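Local coordinates for DNA-binding protein Sso10a-2 (Sulfolobus solfataricus, PDB 4HW0) that binds DNA through a winged-helix domain, dimerises through an antiparallel coiled coil, and probably helps compact and organise archaeal chromatin, at residues Cys25-Thr28 and Arg29-Gly33; Ala34-Tyr38 and Val39-Lys43; Ile56-Asn60 and Asp61-Tyr65; Lys72-Arg75 and Thr76-Glu80; Asp46-Lys50 and Val51-Asn55. All coordinates share one frame; numbering follows the deposited sequence.

Interaction 1. Residues Cys25-Thr28 and Arg29-Gly33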
# COMPACT_ATOMS: atom_id res chain seq x y z
N CYS A 25 -28.26 11.73 -5.22
CA CYS A 25 -27.41 12.67 -5.98
C CYS A 25 -27.94 12.68 -7.41
O CYS A 25 -28.23 11.63 -8.01
CB CYS A 25 -25.91 12.28 -5.95
SG CYS A 25 -25.63 10.58 -6.51
N GLY A 26 -28.03 13.85 -7.98
CA GLY A 26 -28.11 14.01 -9.43
C GLY A 26 -26.72 14.26 -10.01
O GLY A 26 -25.71 14.23 -9.31
N ILE A 27 -26.68 14.50 -11.30
CA ILE A 27 -25.42 14.59 -12.02
C ILE A 27 -24.61 15.81 -11.61
O ILE A 27 -23.39 15.75 -11.59
CB ILE A 27 -25.69 14.53 -13.53
CG1 ILE A 27 -24.38 14.38 -14.33
CG2 ILE A 27 -26.44 15.76 -13.99
CD1 ILE A 27 -23.71 13.03 -14.21
N THR A 28 -25.27 16.91 -11.28
CA THR A 28 -24.60 18.09 -10.81
C THR A 28 -23.81 17.79 -9.54
O THR A 28 -22.62 18.10 -9.42
CB THR A 28 -25.58 19.26 -10.55
OG1 THR A 28 -26.26 19.53 -11.77
CG2 THR A 28 -24.83 20.53 -10.05
N ARG A 29 -24.47 17.14 -8.61
CA ARG A 29 -23.84 16.80 -7.37
C ARG A 29 -22.70 15.85 -7.61
O ARG A 29 -21.66 15.95 -6.96
CB ARG A 29 -24.90 16.15 -6.51
CG ARG A 29 -24.94 16.58 -5.11
CD ARG A 29 -26.23 16.30 -4.41
NE ARG A 29 -25.89 15.39 -3.31
CZ ARG A 29 -26.52 15.30 -2.14
NH1 ARG A 29 -27.60 16.05 -1.92
NH2 ARG A 29 -26.10 14.40 -1.22
N VAL A 30 -22.87 14.89 -8.56
CA VAL A 30 -21.82 13.98 -8.86
C VAL A 30 -20.63 14.66 -9.54
O VAL A 30 -19.51 14.47 -9.13
CB VAL A 30 -22.30 12.81 -9.74
CG1 VAL A 30 -21.10 12.01 -10.20
CG2 VAL A 30 -23.28 11.99 -8.94
N ILE A 31 -20.85 15.46 -10.57
CA ILE A 31 -19.76 16.12 -11.30
C ILE A 31 -18.96 17.06 -10.37
O ILE A 31 -17.73 17.01 -10.30
CB ILE A 31 -20.31 16.92 -12.52
CG1 ILE A 31 -20.66 15.95 -13.66
CG2 ILE A 31 -19.36 17.96 -13.03
CD1 ILE A 31 -21.51 16.59 -14.74
N TYR A 32 -19.67 17.91 -9.64
CA TYR A 32 -19.04 18.90 -8.86
C TYR A 32 -18.55 18.32 -7.57
O TYR A 32 -17.44 18.68 -7.13
CB TYR A 32 -19.92 20.15 -8.71
CG TYR A 32 -20.06 20.81 -10.04
CD1 TYR A 32 -19.06 21.63 -10.53
CD2 TYR A 32 -21.17 20.59 -10.84
CE1 TYR A 32 -19.19 22.26 -11.76
CE2 TYR A 32 -21.30 21.19 -12.07
CZ TYR A 32 -20.30 21.99 -12.55
OH TYR A 32 -20.39 22.64 -13.76
N GLY A 33 -19.32 17.39 -6.96
CA GLY A 33 -18.87 16.81 -5.72
C GLY A 33 -17.67 15.89 -5.86
O GLY A 33 -16.72 15.91 -5.04

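Interaction 2. Residues Ala34-Tyr38 and Val39-Lys43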
# COMPACT_ATOMS: atom_id res chain seq x y z
N ALA A 34 -17.67 15.10 -6.92
CA ALA A 34 -16.54 14.26 -7.14
C ALA A 34 -15.43 14.86 -7.99
O ALA A 34 -14.32 14.30 -8.06
CB ALA A 34 -16.96 12.90 -7.67
N GLY A 35 -15.66 16.05 -8.56
CA GLY A 35 -14.63 16.71 -9.34
C GLY A 35 -14.24 15.91 -10.57
O GLY A 35 -13.08 15.75 -10.85
N ILE A 36 -15.24 15.46 -11.30
CA ILE A 36 -15.07 14.72 -12.55
C ILE A 36 -16.01 15.22 -13.64
O ILE A 36 -17.10 15.72 -13.32
CB ILE A 36 -15.38 13.20 -12.36
CG1 ILE A 36 -16.82 12.95 -11.90
CG2 ILE A 36 -14.40 12.58 -11.40
CD1 ILE A 36 -17.12 11.51 -11.54
N ASN A 37 -15.59 15.09 -14.90
CA ASN A 37 -16.37 15.58 -15.98
C ASN A 37 -17.54 14.64 -16.30
O ASN A 37 -17.64 13.56 -15.76
CB ASN A 37 -15.50 15.92 -17.20
CG ASN A 37 -14.94 14.72 -17.87
OD1 ASN A 37 -15.67 13.76 -18.15
ND2 ASN A 37 -13.65 14.77 -18.19
N TYR A 38 -18.41 15.09 -17.16
CA TYR A 38 -19.64 14.37 -17.47
C TYR A 38 -19.38 12.98 -18.07
O TYR A 38 -20.10 12.02 -17.75
CB TYR A 38 -20.51 15.21 -18.39
CG TYR A 38 -21.79 14.55 -18.78
CD1 TYR A 38 -22.91 14.64 -17.98
CD2 TYR A 38 -21.88 13.81 -19.95
CE1 TYR A 38 -24.09 14.01 -18.33
CE2 TYR A 38 -23.05 13.18 -20.32
CZ TYR A 38 -24.16 13.28 -19.50
OH TYR A 38 -25.30 12.60 -19.86
N VAL A 39 -18.34 12.87 -18.90
CA VAL A 39 -17.98 11.62 -19.56
C VAL A 39 -17.50 10.61 -18.53
O VAL A 39 -18.00 9.46 -18.48
CB VAL A 39 -16.90 11.88 -20.65
CG1 VAL A 39 -16.47 10.58 -21.30
CG2 VAL A 39 -17.46 12.83 -21.68
N VAL A 40 -16.60 11.04 -17.66
CA VAL A 40 -16.15 10.17 -16.55
C VAL A 40 -17.30 9.82 -15.63
O VAL A 40 -17.44 8.70 -15.22
CB VAL A 40 -15.00 10.85 -15.77
CG1 VAL A 40 -14.58 10.03 -14.58
CG2 VAL A 40 -13.80 11.13 -16.69
N ALA A 41 -18.13 10.82 -15.29
CA ALA A 41 -19.24 10.57 -14.37
C ALA A 41 -20.17 9.51 -14.95
O ALA A 41 -20.56 8.58 -14.26
CB ALA A 41 -20.01 11.83 -14.09
N GLN A 42 -20.50 9.64 -16.24
CA GLN A 42 -21.42 8.68 -16.88
C GLN A 42 -20.88 7.24 -16.78
O GLN A 42 -21.62 6.26 -16.44
CB GLN A 42 -21.57 9.08 -18.36
CG GLN A 42 -22.92 8.95 -18.87
CD GLN A 42 -23.85 9.70 -17.97
OE1 GLN A 42 -24.92 9.21 -17.62
NE2 GLN A 42 -23.42 10.88 -17.53
N LYS A 43 -19.59 7.09 -17.07
CA LYS A 43 -19.00 5.75 -16.99
C LYS A 43 -19.07 5.14 -15.56
O LYS A 43 -19.46 3.96 -15.35
CB LYS A 43 -17.56 5.85 -17.42
CG LYS A 43 -16.87 4.51 -17.31
CD LYS A 43 -15.37 4.58 -17.41
CE LYS A 43 -14.76 3.18 -17.46
NZ LYS A 43 -13.35 3.29 -17.91

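Interaction 3. Residues Ile56-Asn60 and Asp61-Tyr65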
# COMPACT_ATOMS: atom_id res chain seq x y z
N ILE A 56 -30.91 3.78 -9.74
CA ILE A 56 -31.15 4.91 -10.61
C ILE A 56 -32.66 5.06 -10.84
O ILE A 56 -33.37 4.09 -11.04
CB ILE A 56 -30.37 4.75 -11.92
CG1 ILE A 56 -30.48 6.02 -12.76
CG2 ILE A 56 -30.78 3.49 -12.68
CD1 ILE A 56 -29.70 5.94 -14.06
N LYS A 57 -33.10 6.30 -10.81
CA LYS A 57 -34.47 6.69 -11.08
C LYS A 57 -34.42 7.88 -12.03
O LYS A 57 -33.42 8.57 -12.06
CB LYS A 57 -35.14 7.22 -9.81
CG LYS A 57 -35.53 6.11 -8.88
CD LYS A 57 -36.34 6.61 -7.69
CE LYS A 57 -36.65 5.37 -6.82
NZ LYS A 57 -36.95 5.70 -5.40
N THR A 58 -35.51 8.13 -12.74
CA THR A 58 -35.71 9.42 -13.40
C THR A 58 -36.88 10.10 -12.75
O THR A 58 -37.93 9.51 -12.62
CB THR A 58 -35.94 9.23 -14.91
OG1 THR A 58 -34.86 8.49 -15.43
CG2 THR A 58 -36.06 10.56 -15.63
N GLU A 59 -36.69 11.35 -12.35
CA GLU A 59 -37.71 12.18 -11.72
C GLU A 59 -37.54 13.57 -12.33
O GLU A 59 -36.39 14.07 -12.39
CB GLU A 59 -37.55 12.25 -10.21
CG GLU A 59 -37.27 10.90 -9.55
CD GLU A 59 -37.46 10.91 -8.03
OE1 GLU A 59 -36.82 11.77 -7.38
OE2 GLU A 59 -38.22 10.04 -7.51
N ASN A 60 -38.63 14.15 -12.83
CA ASN A 60 -38.56 15.47 -13.51
C ASN A 60 -37.62 15.49 -14.67
O ASN A 60 -36.91 16.46 -14.90
CB ASN A 60 -38.11 16.53 -12.54
CG ASN A 60 -39.15 16.76 -11.49
OD1 ASN A 60 -38.92 16.56 -10.28
ND2 ASN A 60 -40.34 17.14 -11.94
N ASP A 61 -37.60 14.39 -15.37
CA ASP A 61 -36.75 14.23 -16.51
C ASP A 61 -35.27 14.27 -16.14
O ASP A 61 -34.45 14.47 -17.02
CB ASP A 61 -37.09 15.33 -17.51
CG ASP A 61 -36.96 14.89 -18.95
OD1 ASP A 61 -37.64 13.91 -19.31
OD2 ASP A 61 -36.24 15.56 -19.73
N ARG A 62 -34.90 14.12 -14.87
CA ARG A 62 -33.46 14.10 -14.47
C ARG A 62 -33.13 12.77 -13.83
O ARG A 62 -33.95 12.23 -13.11
CB ARG A 62 -33.17 15.25 -13.48
CG ARG A 62 -32.86 16.61 -14.14
CD ARG A 62 -33.01 17.87 -13.23
NE ARG A 62 -34.17 17.92 -12.29
CZ ARG A 62 -35.20 18.80 -12.32
NH1 ARG A 62 -35.32 19.73 -13.25
NH2 ARG A 62 -36.16 18.73 -11.38
N LYS A 63 -31.95 12.24 -14.11
CA LYS A 63 -31.48 11.03 -13.45
C LYS A 63 -31.12 11.31 -11.99
O LYS A 63 -30.51 12.34 -11.68
CB LYS A 63 -30.36 10.40 -14.23
CG LYS A 63 -30.84 10.03 -15.62
CD LYS A 63 -30.14 8.83 -16.17
CE LYS A 63 -30.04 8.86 -17.70
NZ LYS A 63 -28.68 8.46 -18.20
N ILE A 64 -31.63 10.47 -11.09
CA ILE A 64 -31.35 10.59 -9.67
C ILE A 64 -30.82 9.27 -9.22
O ILE A 64 -31.42 8.22 -9.54
CB ILE A 64 -32.60 10.90 -8.86
CG1 ILE A 64 -33.15 12.28 -9.23
CG2 ILE A 64 -32.33 10.84 -7.36
CD1 ILE A 64 -32.12 13.42 -9.20
N TYR A 65 -29.69 9.29 -8.52
CA TYR A 65 -29.07 8.08 -8.02
C TYR A 65 -29.19 8.02 -6.51
O TYR A 65 -29.18 9.06 -5.80
CB TYR A 65 -27.62 8.02 -8.45
CG TYR A 65 -27.41 8.03 -9.93
CD1 TYR A 65 -27.33 9.24 -10.63
CD2 TYR A 65 -27.19 6.86 -10.62
CE1 TYR A 65 -27.12 9.24 -11.99
CE2 TYR A 65 -26.97 6.87 -11.99
CZ TYR A 65 -26.97 8.05 -12.66
OH TYR A 65 -26.75 8.04 -14.04

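Interaction 4. Residues Lys72-Arg75 and Thr76-Glu80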
# COMPACT_ATOMS: atom_id res chain seq x y z
N LYS A 72 -23.16 1.89 0.60
CA LYS A 72 -22.63 2.47 1.82
C LYS A 72 -21.43 1.68 2.31
O LYS A 72 -20.48 2.24 2.80
CB LYS A 72 -23.71 2.51 2.95
CG LYS A 72 -24.78 3.52 2.68
CD LYS A 72 -25.95 3.35 3.62
CE LYS A 72 -27.08 4.26 3.20
NZ LYS A 72 -28.22 4.02 4.13
N LEU A 73 -21.52 0.36 2.22
CA LEU A 73 -20.43 -0.52 2.58
C LEU A 73 -19.26 -0.37 1.67
O LEU A 73 -18.13 -0.32 2.11
CB LEU A 73 -20.85 -1.95 2.55
CG LEU A 73 -21.71 -2.29 3.75
CD1 LEU A 73 -22.77 -3.37 3.59
CD2 LEU A 73 -20.83 -2.65 4.94
N LEU A 74 -19.53 -0.21 0.38
CA LEU A 74 -18.45 0.05 -0.57
C LEU A 74 -17.73 1.35 -0.24
O LEU A 74 -16.51 1.41 -0.22
CB LEU A 74 -19.01 0.05 -1.98
CG LEU A 74 -18.02 0.32 -3.11
CD1 LEU A 74 -16.89 -0.70 -3.14
CD2 LEU A 74 -18.76 0.41 -4.45
N ARG A 75 -18.49 2.40 0.03
CA ARG A 75 -17.92 3.72 0.44
C ARG A 75 -17.00 3.58 1.66
O ARG A 75 -15.89 4.05 1.66
CB ARG A 75 -19.05 4.74 0.72
CG ARG A 75 -18.68 6.14 1.27
CD ARG A 75 -19.75 6.80 2.16
NE ARG A 75 -19.39 8.10 2.75
CZ ARG A 75 -18.36 8.29 3.59
NH1 ARG A 75 -17.57 7.27 3.97
NH2 ARG A 75 -18.13 9.50 4.03
N THR A 76 -17.48 2.89 2.69
CA THR A 76 -16.74 2.65 3.92
C THR A 76 -15.45 1.88 3.64
O THR A 76 -14.37 2.22 4.11
CB THR A 76 -17.66 1.86 4.87
OG1 THR A 76 -18.67 2.78 5.29
CG2 THR A 76 -16.92 1.36 6.09
N HIS A 77 -15.55 0.81 2.84
CA HIS A 77 -14.35 0.03 2.53
C HIS A 77 -13.32 0.75 1.70
O HIS A 77 -12.11 0.58 1.94
CB HIS A 77 -14.73 -1.26 1.87
CG HIS A 77 -15.47 -2.18 2.76
ND1 HIS A 77 -15.43 -2.11 4.13
CD2 HIS A 77 -16.31 -3.18 2.47
CE1 HIS A 77 -16.21 -3.03 4.65
NE2 HIS A 77 -16.79 -3.67 3.66
N ILE A 78 -13.78 1.55 0.75
CA ILE A 78 -12.82 2.35 -0.01
C ILE A 78 -12.16 3.34 0.92
O ILE A 78 -10.96 3.59 0.83
CB ILE A 78 -13.41 3.03 -1.23
CG1 ILE A 78 -14.00 2.03 -2.22
CG2 ILE A 78 -12.33 3.75 -1.96
CD1 ILE A 78 -14.83 2.61 -3.36
N GLU A 79 -12.94 3.95 1.79
CA GLU A 79 -12.38 4.94 2.73
C GLU A 79 -11.24 4.31 3.53
O GLU A 79 -10.19 4.91 3.74
CB GLU A 79 -13.49 5.46 3.64
CG GLU A 79 -13.01 6.61 4.51
CD GLU A 79 -14.14 7.27 5.27
OE1 GLU A 79 -15.08 6.56 5.68
OE2 GLU A 79 -14.05 8.52 5.47
N GLU A 80 -11.50 3.09 4.03
CA GLU A 80 -10.55 2.34 4.83
C GLU A 80 -9.28 2.04 4.01
O GLU A 80 -8.16 2.24 4.48
CB GLU A 80 -11.25 1.16 5.47
CG GLU A 80 -10.31 0.32 6.32
CD GLU A 80 -9.78 1.01 7.61
OE1 GLU A 80 -10.12 2.20 7.88
OE2 GLU A 80 -9.04 0.32 8.39

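Interaction 5. Residues Asp46-Lys50 and Val51-Asn55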
# COMPACT_ATOMS: atom_id res chain seq x y z
N ASP A 46 -22.57 4.37 -14.17
CA ASP A 46 -23.10 3.16 -14.73
C ASP A 46 -22.52 1.88 -14.09
O ASP A 46 -23.26 0.96 -13.76
CB ASP A 46 -22.91 3.09 -16.22
CG ASP A 46 -23.67 1.83 -16.79
OD1 ASP A 46 -24.93 1.72 -16.61
OD2 ASP A 46 -22.99 0.92 -17.27
N GLN A 47 -21.23 1.90 -13.85
CA GLN A 47 -20.56 0.88 -13.09
C GLN A 47 -21.12 0.68 -11.68
O GLN A 47 -21.38 -0.45 -11.26
CB GLN A 47 -19.08 1.09 -13.06
CG GLN A 47 -18.43 0.93 -14.45
CD GLN A 47 -16.95 0.85 -14.33
OE1 GLN A 47 -16.37 1.36 -13.34
NE2 GLN A 47 -16.28 0.36 -15.38
N LEU A 48 -21.35 1.77 -10.98
CA LEU A 48 -21.90 1.71 -9.61
C LEU A 48 -23.31 1.18 -9.58
O LEU A 48 -23.69 0.46 -8.65
CB LEU A 48 -21.83 3.14 -8.99
CG LEU A 48 -20.42 3.53 -8.63
CD1 LEU A 48 -20.28 4.99 -8.22
CD2 LEU A 48 -19.83 2.66 -7.51
N VAL A 49 -24.11 1.54 -10.58
CA VAL A 49 -25.48 0.91 -10.71
C VAL A 49 -25.33 -0.56 -10.99
O VAL A 49 -25.99 -1.42 -10.33
CB VAL A 49 -26.32 1.61 -11.81
CG1 VAL A 49 -27.61 0.86 -12.05
CG2 VAL A 49 -26.58 3.10 -11.46
N LYS A 50 -24.41 -0.91 -11.87
CA LYS A 50 -24.22 -2.34 -12.22
C LYS A 50 -23.80 -3.16 -11.06
O LYS A 50 -24.27 -4.32 -10.92
CB LYS A 50 -23.16 -2.49 -13.28
CG LYS A 50 -23.53 -1.99 -14.66
CD LYS A 50 -24.70 -2.72 -15.23
CE LYS A 50 -24.67 -2.57 -16.75
NZ LYS A 50 -25.36 -1.33 -17.20
N VAL A 51 -22.90 -2.68 -10.23
CA VAL A 51 -22.48 -3.49 -9.08
C VAL A 51 -23.41 -3.33 -7.85
O VAL A 51 -23.07 -3.77 -6.80
CB VAL A 51 -21.04 -3.21 -8.68
CG1 VAL A 51 -20.13 -3.46 -9.84
CG2 VAL A 51 -20.86 -1.74 -8.18
N GLY A 52 -24.51 -2.60 -7.98
CA GLY A 52 -25.52 -2.52 -6.93
C GLY A 52 -25.21 -1.50 -5.82
O GLY A 52 -25.82 -1.55 -4.75
N ALA A 53 -24.32 -0.58 -6.10
CA ALA A 53 -23.94 0.48 -5.12
C ALA A 53 -24.87 1.68 -5.17
O ALA A 53 -25.07 2.36 -4.18
CB ALA A 53 -22.52 0.91 -5.34
N LEU A 54 -25.47 1.90 -6.33
CA LEU A 54 -26.47 2.94 -6.56
C LEU A 54 -27.70 2.34 -7.28
O LEU A 54 -27.55 1.50 -8.12
CB LEU A 54 -25.89 4.05 -7.46
CG LEU A 54 -24.71 4.85 -6.96
CD1 LEU A 54 -24.24 5.83 -8.03
CD2 LEU A 54 -25.11 5.57 -5.65
N ASN A 55 -28.88 2.82 -6.93
CA ASN A 55 -30.10 2.67 -7.73
C ASN A 55 -30.34 3.94 -8.56
O ASN A 55 -29.96 5.03 -8.14
CB ASN A 55 -31.33 2.46 -6.88
CG ASN A 55 -31.30 1.13 -6.15
OD1 ASN A 55 -30.78 0.14 -6.65
ND2 ASN A 55 -31.79 1.14 -4.92
O HOH W 1 -28.33 -1.06 -8.66

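Interaction 1. Residues Cys25-Thr28 and Arg29-Gly33
Val30 N donates to Gly26 O at 3.0 Å, the first backbone bond of helix 27-34, which opens the helix-turn-helix of this winged-helix domain. Gly26 holds the N-cap position, directly after the short strand that ends at Cys25. The next two bonds of the series follow directly: Ile31 N reaches Ile27 O at 2.8 Å and Tyr32 N reaches Thr28 O at 3.0 Å, both nearly straight, so the three carbonyls of Gly26, Ile27 and Thr28 are all taken up by amides four residues on. Upstream, the backbone of Cys25 pairs with Tyr65 of the neighbouring strand, and its sulfur is tied to Cys21 in a disulfide. The Arg29 side chain bends back past Cys25 CB, and its NE finds an acceptor in Asn20 O. Ile27 CG1 meets Ile31 CD1 at 3.6 Å one turn along, while the remainder of Ile27 faces Ala41 and Leu45 of helix 38-50. Thr28 CG2, anti to the backbone N, slants across to Tyr32 CD2. On the strand side, Cys25 SG rests 3.7 Å from Val30 CG2.

Interaction 2. Residues Ala34-Tyr38 and Val39-Lys43
Asn37 OD1 accepts from Val40 N at 2.9 Å with an N-H...O angle of 171°, capping the start of helix 38-50. The amide N-H comes in tilted from the plane of the side-chain carbonyl. A chi1 of 71° places CG between the backbone N and the carbonyl carbon, and this folds the carboxamide back over the first turn. The main-chain carbonyl of the same residue is also engaged, since Ala41 N donates to Asn37 O at 2.8 Å; one residue on, Gln42 N repeats the pattern with Tyr38 O.

Beyond these bonds, the side chain of Gln42 bends at chi2 and brings NE2 over one face of the Tyr38 ring, toward its rim on the CZ-CE1 side. NE2 sits 3.2 Å from Tyr38 CZ, and the amide and ring planes are 29° apart. The ring gets there because its CG is anti to the backbone N; Ile27 and Ile31 of the preceding helix also touch it. On the inner side, Ile36 CD1 packs 3.9 Å from Ala41 CB and Ile36 CB lies 4.0 Å from Val40 CG1, while Ile17 of helix 10-18 adjoins Ile36. Gly35, with positive phi, carries the chain out of helix 27-34. Two helices joined by this short turn form the helix-turn-helix of the winged-helix domain, in which helix 38-50 is probably the recognition helix.

Interaction 3. Residues Ile56-Asn60 and Asp61-Tyr65
The side chains of Ile56 and Tyr65 run side by side, and Ile56 CG1 sits off-centre over the ring in a CH-pi contact, 4.2 Å from the centroid of the Tyr65 ring and 29° off its normal. The two residues belong to the beta hairpin of strands 54-59 and 62-67, the wing of the winged-helix fold. At the tip of the hairpin, one face of the Arg62 guanidinium lies against Asn60, whose backbone O is over its centre and whose CB is on the same side, 3.2 Å from Arg62 NH2; the Asn60 amide is inclined 36° to the guanidinium plane.

Glu59 to Arg62 make a type I' turn, Asn60 and Asp61 both having positive phi. Two hydrogen-bonded pairs, Lys57 with Ile64 and Glu59 with Arg62, zip the strands together. Lys57 N meets Ile64 O at 2.8 Å, whereas in the turn Arg62 N approaches Glu59 O from above the carbonyl plane. The face carrying Ile56, Thr58, Lys63 and Tyr65 turns toward helix 38-50, where Tyr65 touches Leu45 and Val49. On the other face, Lys57 extends to a salt bridge with Glu66. Ile56 CD1 lies 3.6 Å from both Lys63 CD and Tyr65 CE2.

Interaction 4. Residues Lys72-Arg75 and Thr76-Glu80
Leu74 CD1 meets Ile78 CD1 at 3.9 Å, one turn further along the helix, and both side chains pack on Val95 of the second subunit as well as on helix 10-18 of their own. His77, its CG beside the backbone N, holds its ring so that Leu73 O lies over one face, 3.3 Å from His77 CG. That carbonyl also accepts from His77 N at 2.9 Å, and both Leu73 and His77 touch Leu98 of the second subunit.

These residues occupy the start of helix 69-98, the long helix through which two subunits pair in an antiparallel coiled coil. Leu74 and Ile78 supply its buried side.

Arg75, modelled in two conformers, runs beside Glu79 in the conformer described, where Arg75 NH1 lies 3.1 Å from Glu79 OE1 in a salt bridge that is probably not constant. Both side chains leave with CG anti to the backbone N (chi1 175° and -173°) and stay extended, Arg75 as far as NE, which brings their charged ends level. The oxygen sits in the guanidinium plane, at its edge, but NH1 approaches it from above the carboxylate plane, the two flat groups being turned 66° apart; only NH1 and OE1 form the bond. Thr76 OG1 lies 3.1 Å from Lys72 O.

Interaction 5. Residues Asp46-Lys50 and Val51-Asn55
Leu48 O draws two amides at the end of helix 38-50, accepting from Ala53 N at 2.8 Å and, at a longer 3.3 Å, from Leu54 N, which comes from above the carbonyl plane. With Gly52 N donating to Val49 O at 3.0 Å, the bond from Ala53 makes a Schellman motif whose C-prime residue is Gly52, its positive phi turning the chain out of the helix. Val51 N still keeps the helical bond to Gln47 O. A water spans the exit, close to both Val49 O and Leu54 O, and Val49 CA makes a CA-H...O contact of 3.4 Å with Leu54 O.

Charge enters one turn earlier. Lys50 curls back, bent at chi2 and chi4, until its NZ lies 3.1 Å from Asp46 OD1 and 3.3 Å from Asp46 OD2, a salt bridge in which NZ sits between the two oxygens and meets the syn lone pair of each.

Apolar side chains pack on the inner side of the turn: Leu48 CB meets Leu54 CD1 at 3.7 Å, Leu48 CD2 meets Ala53 CB, and Val49 CG2 touches Leu54 CB, the two side chains crossing at about a right angle.

The turn lies where several elements converge. Leu48 and Ala53 face Leu74 of helix 69-98, Leu48 also meets Met14 and Ile17 of helix 10-18, Leu54 packs on Tyr65 and Ile67 of strand 62-67, and Val51 touches Leu99 of the second subunit.

In the fold
Interactions 1, 2 and 5 follow one another along the helix-turn-helix: the start of helix 27-34, the turn into helix 38-50, and the end of that helix. Their chemistry is that of helix ends: i+4 bonds in interaction 1, an Asn cap in interaction 2 and a Schellman motif in interaction 5. Interactions 1, 2, 4 and 5 are partly buried, whereas interaction 3 is a surface contact, its centre about 21 Å from that of the chain, yet Tyr65 ties it to the Cys25 carbonyl of interaction 1 and to Val49 and Leu54 of interaction 5. Interaction 4 lies within a continuous helix; Leu74 joins it to interaction 5, and both touch the second subunit.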